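Local coordinates for protein hydroquinone dioxygenase small subunit (Pseudomonas sp., PDB 4ZXA) that forms, as the small cupin subunit, part of a two-subunit hydroquinone 1,2-dioxygenase, an iron(II)-dependent enzyme that probably opens the ring of hydroquinone, at residues Val63-Ala68 with Val147-Thr152; Glu105-Ala110 with Gly155-Glu160; Phe20-Val25 with Ile40-Gln45; Pro73-Ala78 with Ser136-Glu141; Phe94-Ala99 with Val115-Gly120. All blocks are in the same frame, centred on the assembly; numbering follows the deposited sequence.

Contact 1: Val63-Ala68 with Val147-Thr152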
# COMPACT_ATOMS: atom_id res chain seq x y z
N VAL A 63 -26.68 -20.64 -12.62
CA VAL A 63 -26.27 -21.42 -11.47
C VAL A 63 -27.52 -21.69 -10.64
O VAL A 63 -28.19 -20.76 -10.19
CB VAL A 63 -25.21 -20.72 -10.64
CG1 VAL A 63 -24.97 -21.49 -9.35
CG2 VAL A 63 -23.92 -20.62 -11.44
N GLU A 64 -27.85 -22.97 -10.49
CA GLU A 64 -29.02 -23.39 -9.73
C GLU A 64 -28.61 -23.97 -8.38
O GLU A 64 -27.56 -24.62 -8.25
CB GLU A 64 -29.83 -24.44 -10.52
CG GLU A 64 -30.43 -23.93 -11.81
CD GLU A 64 -30.92 -25.07 -12.69
OE1 GLU A 64 -30.48 -26.22 -12.45
OE2 GLU A 64 -31.74 -24.82 -13.60
N THR A 65 -29.44 -23.71 -7.37
CA THR A 65 -29.30 -24.31 -6.05
C THR A 65 -30.39 -25.35 -5.85
O THR A 65 -31.57 -25.05 -6.01
CB THR A 65 -29.38 -23.24 -4.92
OG1 THR A 65 -28.28 -22.33 -5.04
CG2 THR A 65 -29.30 -23.91 -3.55
N LEU A 66 -30.00 -26.58 -5.54
CA LEU A 66 -30.98 -27.63 -5.24
C LEU A 66 -30.92 -28.08 -3.79
O LEU A 66 -29.83 -28.32 -3.22
CB LEU A 66 -30.81 -28.85 -6.15
CG LEU A 66 -31.18 -28.72 -7.63
CD1 LEU A 66 -30.22 -27.78 -8.34
CD2 LEU A 66 -31.16 -30.09 -8.29
N ARG A 67 -32.11 -28.22 -3.19
CA ARG A 67 -32.22 -28.86 -1.89
C ARG A 67 -32.31 -30.36 -2.11
O ARG A 67 -33.32 -30.88 -2.59
CB ARG A 67 -33.46 -28.35 -1.14
CG ARG A 67 -33.60 -28.91 0.27
CD ARG A 67 -34.98 -28.66 0.87
NE ARG A 67 -35.13 -29.45 2.09
CZ ARG A 67 -34.67 -29.07 3.27
NH1 ARG A 67 -34.08 -27.89 3.40
NH2 ARG A 67 -34.82 -29.87 4.33
N ALA A 68 -31.24 -31.07 -1.78
CA ALA A 68 -31.22 -32.52 -1.92
C ALA A 68 -31.88 -33.20 -0.71
O ALA A 68 -31.35 -33.19 0.41
CB ALA A 68 -29.78 -33.02 -2.11
N VAL A 147 -27.23 -29.80 0.07
CA VAL A 147 -27.30 -28.75 -0.93
C VAL A 147 -26.47 -29.07 -2.18
O VAL A 147 -25.28 -29.41 -2.07
CB VAL A 147 -26.81 -27.42 -0.34
CG1 VAL A 147 -26.89 -26.34 -1.37
CG2 VAL A 147 -27.64 -27.05 0.89
N ILE A 148 -27.10 -29.00 -3.35
CA ILE A 148 -26.42 -29.22 -4.63
C ILE A 148 -26.38 -27.94 -5.46
O ILE A 148 -27.42 -27.30 -5.68
CB ILE A 148 -27.14 -30.27 -5.51
CG1 ILE A 148 -27.33 -31.60 -4.77
CG2 ILE A 148 -26.38 -30.48 -6.81
CD1 ILE A 148 -28.12 -32.64 -5.57
N LEU A 149 -25.18 -27.57 -5.93
CA LEU A 149 -25.03 -26.48 -6.88
C LEU A 149 -24.92 -27.08 -8.27
O LEU A 149 -24.06 -27.92 -8.53
CB LEU A 149 -23.77 -25.67 -6.61
CG LEU A 149 -23.85 -24.46 -5.68
CD1 LEU A 149 -22.47 -23.91 -5.43
CD2 LEU A 149 -24.71 -23.39 -6.29
N GLN A 150 -25.80 -26.63 -9.16
CA GLN A 150 -25.77 -27.12 -10.52
C GLN A 150 -25.43 -26.01 -11.51
O GLN A 150 -26.08 -24.96 -11.54
CB GLN A 150 -27.12 -27.77 -10.88
CG GLN A 150 -27.19 -28.26 -12.32
CD GLN A 150 -27.99 -29.56 -12.47
OE1 GLN A 150 -28.19 -30.30 -11.50
NE2 GLN A 150 -28.43 -29.84 -13.70
N GLN A 151 -24.40 -26.26 -12.32
CA GLN A 151 -24.03 -25.39 -13.43
C GLN A 151 -24.68 -25.86 -14.73
O GLN A 151 -24.42 -26.97 -15.20
CB GLN A 151 -22.51 -25.38 -13.59
CG GLN A 151 -22.02 -24.61 -14.81
CD GLN A 151 -20.56 -24.90 -15.06
OE1 GLN A 151 -20.03 -25.90 -14.56
NE2 GLN A 151 -19.89 -24.04 -15.82
N THR A 152 -25.53 -25.03 -15.31
CA THR A 152 -26.28 -25.46 -16.48
C THR A 152 -26.84 -24.27 -17.27
O THR A 152 -26.31 -23.16 -17.16
CB THR A 152 -27.42 -26.46 -16.09
OG1 THR A 152 -28.01 -27.02 -17.27
CG2 THR A 152 -28.50 -25.77 -15.24
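Val63 and Leu149 meet obliquely on one face of an antiparallel strand pair, CG1 of Val63 resting 3.6 Å from CD2 of Leu149. The valine methyl lies anti to its own backbone N (chi1 172°), while the leucine turns its branch back over the partner strand. On the same face Thr65, paired with Leu149, packs OG1 against that leucine's CD2 and CG2 against CG1 of Val147.

The other face carries Glu64, Leu66, Gln150 and Ile148. Glu64 and Gln150 run side by side and point the same way, their carboxylate and amide planes turned 47° apart; Glu64 OE1 also lies 3.5 Å from CG2 of Thr152, whose OG1 bonds to Glu81. Leu66 and Ile148 meet CB to CB at 4.0 Å, and the CB of Ala68 reaches CD1 of Ile148 at 3.9 Å.

Four nearly straight backbone bonds join the hydrogen-bonded pairs Glu64-Gln150 and Leu66-Ile148. In this sheet of the cupin fold, at the centre of the chain, Thr65, Val147 and Leu149 meet helix 40-45, while Val63 and Gln151 on the same face look to the large subunit. The other face sets a buried carboxylate and amide side by side among aliphatic groups, each held by its own partner, Ser158 for Glu64 and Tyr138 for Gln150, which probably restricts their rotation.

Contact 2: Glu105-Ala110 with Gly155-Glu160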
# COMPACT_ATOMS: atom_id res chain seq x y z
N GLU A 105 -31.42 -26.83 -24.96
CA GLU A 105 -30.61 -26.47 -23.81
C GLU A 105 -31.42 -26.46 -22.53
O GLU A 105 -32.63 -26.20 -22.55
CB GLU A 105 -29.97 -25.10 -24.03
CG GLU A 105 -29.07 -25.03 -25.26
CD GLU A 105 -28.27 -23.74 -25.34
OE1 GLU A 105 -28.82 -22.68 -24.97
OE2 GLU A 105 -27.09 -23.80 -25.75
N GLY A 106 -30.74 -26.73 -21.42
CA GLY A 106 -31.40 -26.74 -20.13
C GLY A 106 -31.69 -28.16 -19.69
O GLY A 106 -31.83 -29.06 -20.51
N THR A 107 -31.75 -28.39 -18.39
CA THR A 107 -32.07 -29.72 -17.94
C THR A 107 -33.56 -30.00 -18.18
O THR A 107 -34.40 -29.12 -18.01
CB THR A 107 -31.65 -29.97 -16.47
OG1 THR A 107 -32.70 -30.63 -15.78
CG2 THR A 107 -31.30 -28.67 -15.78
N HIS A 108 -33.85 -31.21 -18.63
CA HIS A 108 -35.22 -31.64 -18.89
C HIS A 108 -35.54 -32.91 -18.09
O HIS A 108 -34.64 -33.68 -17.74
CB HIS A 108 -35.43 -31.90 -20.39
CG HIS A 108 -35.33 -30.66 -21.23
ND1 HIS A 108 -36.43 -29.89 -21.56
CD2 HIS A 108 -34.27 -30.05 -21.81
CE1 HIS A 108 -36.05 -28.86 -22.29
NE2 HIS A 108 -34.74 -28.93 -22.45
N LEU A 109 -36.83 -33.11 -17.82
CA LEU A 109 -37.31 -34.36 -17.23
C LEU A 109 -37.11 -35.52 -18.19
O LEU A 109 -37.59 -35.48 -19.31
CB LEU A 109 -38.78 -34.23 -16.87
CG LEU A 109 -39.07 -33.31 -15.69
CD1 LEU A 109 -40.57 -33.21 -15.51
CD2 LEU A 109 -38.41 -33.81 -14.40
N ALA A 110 -36.38 -36.56 -17.77
CA ALA A 110 -36.09 -37.69 -18.66
C ALA A 110 -37.23 -38.72 -18.71
O ALA A 110 -37.24 -39.59 -19.59
CB ALA A 110 -34.79 -38.36 -18.26
N GLY A 155 -33.67 -23.50 -18.26
CA GLY A 155 -34.59 -24.41 -18.92
C GLY A 155 -35.97 -24.44 -18.30
O GLY A 155 -36.29 -23.61 -17.43
N PRO A 156 -36.81 -25.39 -18.73
CA PRO A 156 -38.21 -25.55 -18.30
C PRO A 156 -38.36 -25.74 -16.80
O PRO A 156 -39.39 -25.34 -16.25
CB PRO A 156 -38.65 -26.84 -19.00
CG PRO A 156 -37.73 -27.00 -20.15
CD PRO A 156 -36.41 -26.43 -19.70
N LEU A 157 -37.36 -26.35 -16.16
CA LEU A 157 -37.36 -26.64 -14.72
C LEU A 157 -36.77 -25.52 -13.84
O LEU A 157 -36.86 -25.59 -12.61
CB LEU A 157 -36.59 -27.93 -14.44
CG LEU A 157 -37.26 -29.29 -14.70
CD1 LEU A 157 -38.49 -29.19 -15.61
CD2 LEU A 157 -36.25 -30.31 -15.22
N SER A 158 -36.16 -24.51 -14.45
CA SER A 158 -35.47 -23.50 -13.67
C SER A 158 -36.46 -22.55 -13.03
O SER A 158 -37.34 -22.02 -13.69
CB SER A 158 -34.47 -22.74 -14.52
OG SER A 158 -33.56 -23.62 -15.16
N VAL A 159 -36.33 -22.34 -11.73
CA VAL A 159 -37.25 -21.45 -11.06
C VAL A 159 -36.54 -20.14 -10.71
O VAL A 159 -35.48 -20.15 -10.09
CB VAL A 159 -37.85 -22.09 -9.80
CG1 VAL A 159 -38.99 -21.23 -9.25
CG2 VAL A 159 -38.34 -23.50 -10.12
N GLU A 160 -37.13 -19.03 -11.13
CA GLU A 160 -36.64 -17.73 -10.73
C GLU A 160 -37.55 -17.14 -9.66
O GLU A 160 -38.77 -17.12 -9.81
CB GLU A 160 -36.56 -16.79 -11.92
CG GLU A 160 -35.46 -17.13 -12.92
CD GLU A 160 -35.48 -16.20 -14.12
OE1 GLU A 160 -36.28 -16.44 -15.05
OE2 GLU A 160 -34.71 -15.22 -14.13
O HOH W 1 -34.60 -26.92 -16.76
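His108 and Pro156 provide one of two packing contacts between these loop-rich segments: CE1 of the imidazole comes to 3.3 Å from CG of the proline, the two side chains crossing at about a right angle. Leu157 makes the other. Its CD2 lies 3.6 Å from Thr107 OG1 and 4.1 Å from CG of Leu109, so one methyl serves both residues.

Backbones also pack directly, Gly106 CA lying 4.1 Å from Gly155 CA; side chains are absent at both positions, which permits this approach.

Polar contact is indirect. A water donates to Thr107 O and accepts from Leu157 N at 2.9 Å. Within 155-160 a type I turn from Gly155 to Ser158 is closed by Ser158 N to Gly155 O, and Gly155 N returns a bond to Ser158 OG at 3.1 Å. Ser158 OG also hydrogen-bonds Glu64 OE2 of strand 61-69.

The join therefore rests on van der Waals packing and a single water, while the turn is closed by hydrogen bonds within its own segment.

Contact 3: Phe20-Val25 with Ile40-Gln45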
# COMPACT_ATOMS: atom_id res chain seq x y z
N PHE A 20 -25.45 -21.65 8.96
CA PHE A 20 -24.94 -20.70 7.99
C PHE A 20 -25.16 -19.29 8.46
O PHE A 20 -26.07 -19.02 9.25
CB PHE A 20 -25.59 -20.90 6.62
CG PHE A 20 -27.06 -20.60 6.59
CD1 PHE A 20 -27.99 -21.61 6.75
CD2 PHE A 20 -27.51 -19.31 6.38
CE1 PHE A 20 -29.34 -21.34 6.71
CE2 PHE A 20 -28.86 -19.04 6.34
CZ PHE A 20 -29.78 -20.06 6.51
N ARG A 21 -24.34 -18.38 7.97
CA ARG A 21 -24.46 -16.97 8.32
C ARG A 21 -24.33 -16.13 7.06
O ARG A 21 -23.23 -15.95 6.54
CB ARG A 21 -23.37 -16.58 9.33
CG ARG A 21 -23.33 -15.09 9.66
CD ARG A 21 -22.27 -14.74 10.70
NE ARG A 21 -22.88 -14.01 11.80
CZ ARG A 21 -23.45 -14.59 12.85
NH1 ARG A 21 -23.47 -15.92 12.95
NH2 ARG A 21 -24.00 -13.85 13.81
N LYS A 22 -25.46 -15.63 6.57
CA LYS A 22 -25.43 -14.84 5.34
C LYS A 22 -24.52 -13.65 5.51
O LYS A 22 -24.44 -13.06 6.58
CB LYS A 22 -26.83 -14.38 4.94
CG LYS A 22 -26.83 -13.55 3.66
CD LYS A 22 -28.17 -13.65 2.94
CE LYS A 22 -29.25 -12.93 3.72
NZ LYS A 22 -30.58 -13.11 3.10
N GLY A 23 -23.83 -13.29 4.44
CA GLY A 23 -22.98 -12.11 4.46
C GLY A 23 -23.84 -10.87 4.52
O GLY A 23 -25.02 -10.95 4.85
N THR A 24 -23.24 -9.74 4.17
CA THR A 24 -23.92 -8.45 4.21
C THR A 24 -23.54 -7.54 3.04
O THR A 24 -22.37 -7.45 2.64
CB THR A 24 -23.59 -7.71 5.51
OG1 THR A 24 -22.18 -7.46 5.57
CG2 THR A 24 -24.00 -8.56 6.72
N VAL A 25 -24.54 -6.87 2.49
CA VAL A 25 -24.30 -5.82 1.52
C VAL A 25 -24.51 -4.48 2.21
O VAL A 25 -25.64 -4.10 2.50
CB VAL A 25 -25.23 -5.94 0.29
CG1 VAL A 25 -25.24 -4.64 -0.50
CG2 VAL A 25 -24.79 -7.11 -0.60
N ILE A 40 -26.74 -19.68 -0.76
CA ILE A 40 -27.26 -20.96 -1.26
C ILE A 40 -27.88 -21.81 -0.13
O ILE A 40 -28.74 -22.66 -0.37
CB ILE A 40 -26.19 -21.79 -2.02
CG1 ILE A 40 -25.00 -22.11 -1.12
CG2 ILE A 40 -25.72 -21.07 -3.27
CD1 ILE A 40 -24.10 -23.17 -1.71
N PHE A 41 -27.45 -21.56 1.09
CA PHE A 41 -27.94 -22.33 2.21
C PHE A 41 -29.30 -21.82 2.65
O PHE A 41 -30.22 -22.61 2.81
CB PHE A 41 -26.89 -22.39 3.33
CG PHE A 41 -25.65 -23.11 2.90
CD1 PHE A 41 -25.68 -24.47 2.68
CD2 PHE A 41 -24.48 -22.42 2.65
CE1 PHE A 41 -24.55 -25.13 2.24
CE2 PHE A 41 -23.34 -23.08 2.22
CZ PHE A 41 -23.38 -24.44 2.01
N GLU A 42 -29.44 -20.51 2.80
CA GLU A 42 -30.75 -19.93 3.00
C GLU A 42 -31.70 -20.39 1.89
O GLU A 42 -32.83 -20.81 2.16
CB GLU A 42 -30.68 -18.40 3.06
CG GLU A 42 -31.98 -17.75 3.52
CD GLU A 42 -31.80 -16.30 3.90
OE1 GLU A 42 -31.20 -15.54 3.12
OE2 GLU A 42 -32.25 -15.93 5.01
N VAL A 43 -31.23 -20.33 0.65
CA VAL A 43 -32.08 -20.72 -0.47
C VAL A 43 -32.59 -22.18 -0.37
O VAL A 43 -33.79 -22.42 -0.49
CB VAL A 43 -31.41 -20.45 -1.84
CG1 VAL A 43 -32.16 -21.19 -2.96
CG2 VAL A 43 -31.37 -18.95 -2.13
N ALA A 44 -31.69 -23.13 -0.18
CA ALA A 44 -32.07 -24.53 -0.06
C ALA A 44 -32.95 -24.76 1.17
O ALA A 44 -33.83 -25.62 1.17
CB ALA A 44 -30.82 -25.42 -0.00
N GLN A 45 -32.72 -23.97 2.21
CA GLN A 45 -33.45 -24.13 3.45
C GLN A 45 -34.91 -23.80 3.24
O GLN A 45 -35.76 -24.28 3.99
CB GLN A 45 -32.87 -23.22 4.54
CG GLN A 45 -33.54 -23.36 5.91
CD GLN A 45 -33.14 -22.23 6.87
OE1 GLN A 45 -33.56 -21.08 6.71
NE2 GLN A 45 -32.31 -22.57 7.86
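The Phe20 ring lies with one face over the start of helix 40-45, where the backbone N of Glu42 stands 3.7 Å above its plane and the carbonyl carbon of Phe41 is close by, both nearer the ring's periphery than its centre. At the ring edge comes the Gln45 amide, with Gln45 NE2 3.4 Å from Phe20 CE1 and the amide plane turned 57° from the ring. Phe20 CG sits between its backbone N and carbonyl carbon (chi1 66°), a placement that swings the ring onto the helix. Beside it CB of Phe41 touches CD1 of Phe20 at 3.7 Å, and the two side chains run antiparallel alongside one another.

Lys22 adds the polar contact, a salt bridge in which NZ approaches the syn lone pair of Glu42 OE1. The lysine chain bends at chi3 (69°) to bring the ammonium there, crossing the glutamate at a slant.

Asn39 OD1 accepts from the backbone N of Phe41 and of Glu42 at the helix start. Beyond Lys22, Thr24 and Val25 pair with a strand of the large subunit. An N-terminal arm thus packs on a short helix through an aromatic ring and a salt bridge, then extends a sheet across the subunit interface.

Contact 4: Pro73-Ala78 with Ser136-Glu141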
# COMPACT_ATOMS: atom_id res chain seq x y z
N PRO A 73 -36.36 -36.61 -9.49
CA PRO A 73 -36.77 -37.14 -10.80
C PRO A 73 -35.54 -37.43 -11.65
O PRO A 73 -34.49 -36.82 -11.39
CB PRO A 73 -37.54 -35.96 -11.42
CG PRO A 73 -38.00 -35.14 -10.28
CD PRO A 73 -36.95 -35.29 -9.20
N TRP A 74 -35.66 -38.33 -12.62
CA TRP A 74 -34.62 -38.46 -13.63
C TRP A 74 -34.50 -37.17 -14.47
O TRP A 74 -35.49 -36.66 -15.00
CB TRP A 74 -34.87 -39.64 -14.57
CG TRP A 74 -34.63 -41.01 -14.00
CD1 TRP A 74 -35.59 -41.90 -13.58
CD2 TRP A 74 -33.36 -41.66 -13.82
NE1 TRP A 74 -34.99 -43.06 -13.15
CE2 TRP A 74 -33.63 -42.94 -13.29
CE3 TRP A 74 -32.04 -41.28 -14.04
CZ2 TRP A 74 -32.61 -43.85 -12.98
CZ3 TRP A 74 -31.03 -42.18 -13.74
CH2 TRP A 74 -31.32 -43.45 -13.21
N PHE A 75 -33.27 -36.67 -14.57
CA PHE A 75 -32.97 -35.44 -15.31
C PHE A 75 -32.14 -35.76 -16.55
O PHE A 75 -31.40 -36.75 -16.58
CB PHE A 75 -32.17 -34.48 -14.44
CG PHE A 75 -32.91 -33.95 -13.25
CD1 PHE A 75 -34.06 -33.20 -13.42
CD2 PHE A 75 -32.42 -34.16 -11.97
CE1 PHE A 75 -34.74 -32.69 -12.31
CE2 PHE A 75 -33.09 -33.65 -10.86
CZ PHE A 75 -34.24 -32.91 -11.03
N THR A 76 -32.23 -34.91 -17.56
CA THR A 76 -31.37 -35.06 -18.71
C THR A 76 -31.20 -33.74 -19.47
O THR A 76 -32.02 -32.82 -19.35
CB THR A 76 -31.91 -36.13 -19.67
OG1 THR A 76 -30.85 -36.63 -20.50
CG2 THR A 76 -33.05 -35.55 -20.52
N ALA A 77 -30.13 -33.65 -20.26
CA ALA A 77 -29.92 -32.49 -21.10
C ALA A 77 -29.14 -32.87 -22.34
O ALA A 77 -28.56 -33.95 -22.40
CB ALA A 77 -29.19 -31.38 -20.33
N ALA A 78 -29.14 -31.97 -23.32
CA ALA A 78 -28.46 -32.22 -24.58
C ALA A 78 -27.00 -31.79 -24.52
O ALA A 78 -26.23 -32.03 -25.44
CB ALA A 78 -29.18 -31.51 -25.73
N SER A 136 -27.17 -38.38 -21.08
CA SER A 136 -27.35 -39.37 -20.05
C SER A 136 -28.55 -38.91 -19.25
O SER A 136 -28.96 -37.76 -19.34
CB SER A 136 -26.12 -39.45 -19.16
OG SER A 136 -26.10 -38.36 -18.26
N ALA A 137 -29.15 -39.83 -18.50
CA ALA A 137 -30.14 -39.44 -17.52
C ALA A 137 -29.46 -39.60 -16.16
O ALA A 137 -28.63 -40.49 -15.98
CB ALA A 137 -31.37 -40.30 -17.61
N TYR A 138 -29.79 -38.73 -15.22
CA TYR A 138 -29.15 -38.80 -13.92
C TYR A 138 -30.15 -38.52 -12.82
O TYR A 138 -31.09 -37.75 -13.01
CB TYR A 138 -27.95 -37.84 -13.86
CG TYR A 138 -28.29 -36.39 -14.11
CD1 TYR A 138 -28.30 -35.88 -15.39
CD2 TYR A 138 -28.62 -35.54 -13.06
CE1 TYR A 138 -28.61 -34.54 -15.63
CE2 TYR A 138 -28.94 -34.21 -13.28
CZ TYR A 138 -28.94 -33.70 -14.57
OH TYR A 138 -29.26 -32.37 -14.81
N ARG A 139 -29.97 -39.17 -11.68
CA ARG A 139 -30.91 -39.08 -10.57
C ARG A 139 -30.17 -38.90 -9.25
O ARG A 139 -29.12 -39.51 -9.03
CB ARG A 139 -31.78 -40.35 -10.52
CG ARG A 139 -32.98 -40.28 -9.57
CD ARG A 139 -34.00 -41.38 -9.86
NE ARG A 139 -33.47 -42.72 -9.60
CZ ARG A 139 -34.22 -43.82 -9.55
NH1 ARG A 139 -35.54 -43.75 -9.73
NH2 ARG A 139 -33.65 -45.00 -9.31
N PHE A 140 -30.71 -38.04 -8.39
CA PHE A 140 -30.10 -37.71 -7.10
C PHE A 140 -30.75 -38.48 -5.93
O PHE A 140 -31.98 -38.50 -5.80
CB PHE A 140 -30.24 -36.21 -6.84
CG PHE A 140 -29.47 -35.33 -7.79
CD1 PHE A 140 -28.13 -35.56 -8.06
CD2 PHE A 140 -30.09 -34.26 -8.42
CE1 PHE A 140 -27.43 -34.74 -8.93
CE2 PHE A 140 -29.40 -33.43 -9.29
CZ PHE A 140 -28.07 -33.67 -9.55
N GLU A 141 -29.92 -39.07 -5.08
CA GLU A 141 -30.35 -39.77 -3.86
C GLU A 141 -29.78 -39.12 -2.61
O GLU A 141 -28.56 -39.03 -2.47
CB GLU A 141 -29.84 -41.21 -3.87
CG GLU A 141 -30.39 -42.09 -4.96
CD GLU A 141 -31.86 -42.39 -4.76
OE1 GLU A 141 -32.42 -41.96 -3.71
OE2 GLU A 141 -32.44 -43.04 -5.65
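CB of Arg139 makes a CH-pi contact with Trp74, 3.8 Å from the centroid of the six-membered ring and almost straight above it. CD also lies over the indole face, and the guanidinium, its plane 18° from the ring, runs out past the edge near Trp74 NE1 and CZ2. Arg139 NH2 continues to a salt bridge with Glu93.

A second CH-pi contact sets CB of Phe75 over the Tyr138 ring, 3.6 Å from its centroid. CD2 of Phe140 reaches the edge of the Phe75 ring at 3.9 Å from CE2. With chi1 at 59° Tyr138 turns its ring back across the neighbouring strand; its OH bonds to Glu81 and Gln150.

Backbone hydrogen bonds run both ways between Phe75 and Tyr138. Thr76 OG1 lies very close to Ser136 O, a hydrogen bond doubtfully short.

Strands 71-76 and 136-142 are antiparallel neighbours. Phe75, Tyr138 and Phe140 share one side, where Phe140 meets strand 145-153 of the second sheet, as between the packed sheets of a cupin beta-sandwich.

Contact 5: Phe94-Ala99 with Val115-Gly120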
# COMPACT_ATOMS: atom_id res chain seq x y z
N PHE A 94 -26.61 -42.91 -12.88
CA PHE A 94 -26.44 -42.56 -14.29
C PHE A 94 -26.94 -43.62 -15.26
O PHE A 94 -26.51 -44.78 -15.20
CB PHE A 94 -24.96 -42.28 -14.60
CG PHE A 94 -24.40 -41.06 -13.93
CD1 PHE A 94 -24.49 -39.82 -14.54
CD2 PHE A 94 -23.79 -41.15 -12.69
CE1 PHE A 94 -23.97 -38.68 -13.92
CE2 PHE A 94 -23.28 -40.03 -12.06
CZ PHE A 94 -23.36 -38.79 -12.67
N LEU A 95 -27.83 -43.22 -16.16
CA LEU A 95 -28.25 -44.06 -17.28
C LEU A 95 -27.76 -43.49 -18.61
O LEU A 95 -27.95 -42.30 -18.89
CB LEU A 95 -29.77 -44.10 -17.35
CG LEU A 95 -30.47 -45.05 -16.41
CD1 LEU A 95 -31.96 -44.83 -16.54
CD2 LEU A 95 -30.08 -46.46 -16.79
N LYS A 96 -27.15 -44.34 -19.45
CA LYS A 96 -26.84 -43.95 -20.82
C LYS A 96 -28.04 -44.17 -21.73
O LYS A 96 -28.29 -45.29 -22.17
CB LYS A 96 -25.64 -44.72 -21.38
CG LYS A 96 -25.21 -44.22 -22.76
CD LYS A 96 -24.09 -45.06 -23.35
CE LYS A 96 -22.92 -44.19 -23.79
NZ LYS A 96 -21.81 -45.01 -24.33
N LEU A 97 -28.77 -43.09 -22.00
CA LEU A 97 -29.98 -43.17 -22.82
C LEU A 97 -29.76 -43.79 -24.20
O LEU A 97 -28.75 -43.51 -24.85
CB LEU A 97 -30.61 -41.79 -22.97
CG LEU A 97 -31.16 -41.16 -21.70
CD1 LEU A 97 -31.63 -39.75 -21.98
CD2 LEU A 97 -32.32 -41.99 -21.19
N ASP A 98 -30.69 -44.65 -24.63
CA ASP A 98 -30.68 -45.21 -25.98
C ASP A 98 -30.89 -44.10 -27.01
O ASP A 98 -30.29 -44.11 -28.09
CB ASP A 98 -31.78 -46.27 -26.14
CG ASP A 98 -31.39 -47.62 -25.55
OD1 ASP A 98 -30.50 -47.67 -24.67
OD2 ASP A 98 -31.99 -48.64 -25.96
N ALA A 99 -31.76 -43.15 -26.66
CA ALA A 99 -32.10 -42.02 -27.52
C ALA A 99 -31.91 -40.67 -26.80
O ALA A 99 -32.88 -40.07 -26.34
CB ALA A 99 -33.53 -42.15 -28.01
N VAL A 115 -35.24 -45.09 -20.89
CA VAL A 115 -34.76 -46.27 -21.58
C VAL A 115 -33.27 -46.16 -21.92
O VAL A 115 -32.86 -45.38 -22.78
CB VAL A 115 -35.55 -46.50 -22.88
CG1 VAL A 115 -35.10 -47.78 -23.57
CG2 VAL A 115 -37.07 -46.50 -22.59
N GLY A 116 -32.45 -46.96 -21.24
CA GLY A 116 -31.02 -47.00 -21.52
C GLY A 116 -30.25 -47.86 -20.54
O GLY A 116 -30.78 -48.27 -19.51
N LYS A 117 -28.99 -48.14 -20.86
CA LYS A 117 -28.14 -48.96 -20.01
C LYS A 117 -27.75 -48.19 -18.75
O LYS A 117 -27.56 -46.98 -18.80
CB LYS A 117 -26.88 -49.40 -20.75
CG LYS A 117 -27.10 -49.84 -22.18
CD LYS A 117 -26.29 -48.96 -23.15
CE LYS A 117 -26.36 -49.50 -24.58
NZ LYS A 117 -25.88 -50.91 -24.67
N PRO A 118 -27.63 -48.90 -17.60
CA PRO A 118 -27.15 -48.29 -16.36
C PRO A 118 -25.63 -48.15 -16.43
O PRO A 118 -24.96 -49.10 -16.82
CB PRO A 118 -27.54 -49.30 -15.27
CG PRO A 118 -28.43 -50.31 -15.95
CD PRO A 118 -28.03 -50.30 -17.39
N MET A 119 -25.10 -46.98 -16.07
CA MET A 119 -23.66 -46.74 -16.15
C MET A 119 -23.02 -46.88 -14.79
O MET A 119 -21.82 -47.10 -14.69
CB MET A 119 -23.37 -45.33 -16.69
CG MET A 119 -24.08 -45.00 -17.99
SD MET A 119 -23.85 -43.28 -18.49
CE MET A 119 -22.09 -43.23 -18.81
N GLY A 120 -23.83 -46.75 -13.75
CA GLY A 120 -23.30 -46.82 -12.40
C GLY A 120 -23.74 -45.62 -11.58
O GLY A 120 -24.74 -44.97 -11.88
O HOH W 2 -33.80 -43.13 -24.35
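Leu95 turns CD2 onto the backbone of the opposite strand, 3.3 Å from both Gly116 O and Lys117 O, and reaches Pro118 CB at 4.1 Å. From the other side Met119 leans against Lys96, SD lying 3.7 Å from Lys96 CB; CG anti to the carbonyl carbon (chi1 -52°) and an extended chi2 bring the sulfur there. Phe94 CB and Met119 CB meet nearby.

The backbone fixes these positions. Phe94 N bonds to Gly120 O at 3.0 Å, Met119 N to Phe94 O at 2.8 Å and Lys96 N to Lys117 O at 2.7 Å; the return bond from Lys117 N is weak. Between Phe94 and Leu95 the register slips by one residue, a beta bulge. At the far end Asp98 N points almost straight (178°) at Val115 O, which a water links to Ala99 N.

Strand 116-125 is outermost in its sheet within this chain. Strand 89-97 lies between it and strand 136-142, Leu95 packs on Trp74 of strand 71-76, and Phe210 of the large subunit packs against Lys96, Lys117 and Met119.

From the N terminus, contact 3 closes first, a short loop that sets the N-terminal arm on helix 40-45 before any other contact opens. Contact 1 then opens at 63-68 and closes only at 147-152, so contact 4, between 73-78 and 136-141, lies wholly within its span, and contact 5, 94-99 with 115-120, within that of contact 4. Contact 2 starts at 105-110, inside contact 5, and ends at 155-160, beyond contact 1; it therefore crosses contacts 1, 4 and 5. Contacts 4 and 5 build one sheet and contact 1 the other, Phe140 and Tyr138 bridging them, while contact 2 links the edges of both and helix 40-45 joins contact 3 to contact 1.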